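PDB 1SNY: sniffer CG10964-PA from Drosophila melanogaster, which probably reduces carbonyl compounds with NADPH, as a carbonyl reductase of the short-chain dehydrogenase/reductase family. Local coordinates for residues 37-42 / 65-70. Sequence-based numbering, arbitrary orientation.
Sequences LVKALL and EDLAKN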
loop_
_atom_site.group_PDB
_atom_site.type_symbol
_atom_site.label_atom_id
_atom_site.label_comp_id
_atom_site.label_asym_id
_atom_site.label_seq_id
_atom_site.Cartn_x
_atom_site.Cartn_y
_atom_site.Cartn_z
ATOM N N LEU A 37 -24.999 2.435 -6.047
ATOM C CA LEU A 37 -25.072 0.982 -5.984
ATOM C C LEU A 37 -26.375 0.555 -5.332
ATOM O O LEU A 37 -27.014 -0.391 -5.780
ATOM C CB LEU A 37 -23.889 0.416 -5.193
ATOM C CG LEU A 37 -22.499 0.487 -5.830
ATOM C CD1 LEU A 37 -21.468 -0.020 -4.832
ATOM C CD2 LEU A 37 -22.464 -0.351 -7.100
ATOM N N VAL A 38 -26.760 1.247 -4.262
ATOM C CA VAL A 38 -28.005 0.929 -3.568
ATOM C C VAL A 38 -29.156 0.944 -4.570
ATOM O O VAL A 38 -29.887 -0.036 -4.703
ATOM C CB VAL A 38 -28.314 1.955 -2.454
ATOM C CG1 VAL A 38 -29.642 1.627 -1.794
ATOM C CG2 VAL A 38 -27.206 1.954 -1.426
ATOM N N LYS A 39 -29.302 2.055 -5.285
ATOM C CA LYS A 39 -30.372 2.190 -6.263
ATOM C C LYS A 39 -30.308 1.118 -7.343
ATOM O O LYS A 39 -31.329 0.547 -7.715
ATOM C CB LYS A 39 -30.329 3.578 -6.909
ATOM C CG LYS A 39 -30.505 4.725 -5.928
ATOM C CD LYS A 39 -30.427 6.066 -6.641
ATOM C CE LYS A 39 -30.543 7.222 -5.660
ATOM N NZ LYS A 39 -30.359 8.536 -6.340
ATOM N N ALA A 40 -29.110 0.845 -7.846
ATOM C CA ALA A 40 -28.952 -0.165 -8.886
ATOM C C ALA A 40 -29.320 -1.551 -8.362
ATOM O O ALA A 40 -29.824 -2.387 -9.110
ATOM C CB ALA A 40 -27.520 -0.168 -9.400
ATOM N N LEU A 41 -29.059 -1.793 -7.081
ATOM C CA LEU A 41 -29.373 -3.081 -6.476
ATOM C C LEU A 41 -30.881 -3.267 -6.437
ATOM O O LEU A 41 -31.394 -4.364 -6.676
ATOM C CB LEU A 41 -28.796 -3.159 -5.061
ATOM C CG LEU A 41 -27.277 -3.347 -4.982
ATOM C CD1 LEU A 41 -26.799 -3.102 -3.566
ATOM C CD2 LEU A 41 -26.913 -4.752 -5.445
ATOM N N LEU A 42 -31.584 -2.178 -6.139
ATOM C CA LEU A 42 -33.040 -2.192 -6.072
ATOM C C LEU A 42 -33.666 -2.457 -7.442
ATOM O O LEU A 42 -34.588 -3.262 -7.563
ATOM C CB LEU A 42 -33.548 -0.854 -5.527
ATOM C CG LEU A 42 -33.086 -0.495 -4.113
ATOM C CD1 LEU A 42 -33.606 0.880 -3.730
ATOM C CD2 LEU A 42 -33.579 -1.544 -3.134
ATOM N N GLU A 65 -32.044 7.949 3.520
ATOM C CA GLU A 65 -33.058 7.812 4.557
ATOM C C GLU A 65 -34.440 7.736 3.911
ATOM O O GLU A 65 -35.357 7.106 4.443
ATOM C CB GLU A 65 -32.980 9.004 5.513
ATOM C CG GLU A 65 -33.953 8.953 6.675
ATOM C CD GLU A 65 -33.879 7.649 7.439
ATOM O OE1 GLU A 65 -34.425 6.640 6.945
ATOM O OE2 GLU A 65 -33.268 7.632 8.530
ATOM N N ASP A 66 -34.577 8.381 2.756
ATOM C CA ASP A 66 -35.834 8.388 2.023
ATOM C C ASP A 66 -36.013 7.049 1.319
ATOM O O ASP A 66 -37.109 6.490 1.298
ATOM C CB ASP A 66 -35.842 9.520 1.007
ATOM N N LEU A 67 -34.931 6.540 0.737
ATOM C CA LEU A 67 -34.977 5.255 0.050
ATOM C C LEU A 67 -35.364 4.178 1.053
ATOM O O LEU A 67 -36.037 3.206 0.709
ATOM C CB LEU A 67 -33.611 4.916 -0.552
ATOM C CG LEU A 67 -33.115 5.747 -1.736
ATOM C CD1 LEU A 67 -31.702 5.323 -2.092
ATOM C CD2 LEU A 67 -34.043 5.558 -2.927
ATOM N N ALA A 68 -34.930 4.362 2.297
ATOM C CA ALA A 68 -35.219 3.418 3.369
ATOM C C ALA A 68 -36.707 3.427 3.696
ATOM O O ALA A 68 -37.335 2.374 3.829
ATOM C CB ALA A 68 -34.414 3.779 4.610
ATOM N N LYS A 69 -37.265 4.626 3.822
ATOM C CA LYS A 69 -38.677 4.785 4.137
ATOM C C LYS A 69 -39.574 4.253 3.024
ATOM O O LYS A 69 -40.784 4.128 3.204
ATOM C CB LYS A 69 -38.991 6.260 4.403
ATOM C CG LYS A 69 -38.317 6.811 5.652
ATOM C CD LYS A 69 -38.811 8.207 5.984
ATOM C CE LYS A 69 -38.289 8.666 7.335
ATOM N NZ LYS A 69 -38.811 10.010 7.706
ATOM N N ASN A 70 -38.981 3.936 1.878
ATOM C CA ASN A 70 -39.736 3.414 0.745
ATOM C C ASN A 70 -39.381 1.965 0.432
ATOM O O ASN A 70 -40.118 1.273 -0.270
ATOM C CB ASN A 70 -39.492 4.279 -0.492
ATOM C CG ASN A 70 -40.322 5.544 -0.489
ATOM O OD1 ASN A 70 -40.360 6.274 0.501
ATOM N ND2 ASN A 70 -40.991 5.813 -1.604
#
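Leu67 reaches from one helix to the other and carries the apolar contact with one methyl, CD1. It lies 4.2 Å from CG1 of Val38, a plain van der Waals contact between branched side chains. The same CD1 also meets the aliphatic part of Lys39, 4.1 Å from its CG. The lysine and leucine side chains run at about a right angle to each other.

The polar end of Lys39 finds its partner earlier on the facing helix, outside 65-70. Its chain is extended beyond CG, with chi2 at 179°, which carries NZ past Leu67 to a salt bridge with Glu63. Charge thus joins the two helices just beyond the apolar patch.

The contact is light, with 138 Å² buried in all. The side chain of Val38 is about 10 Å from the bound NADP, so this is scaffold, not cofactor pocket. Helices 32-42 and 62-70 are neighbours on one face of the parallel sheet in the Rossmann fold of the short-chain dehydrogenases/reductases. On the sheet side, Val38 packs on Leu51 and Thr53 of strand 50-55, and both Val38 and Leu67 touch Ile74 of strand 74-78. Helix 235-248 packs against Leu37 and Ala40.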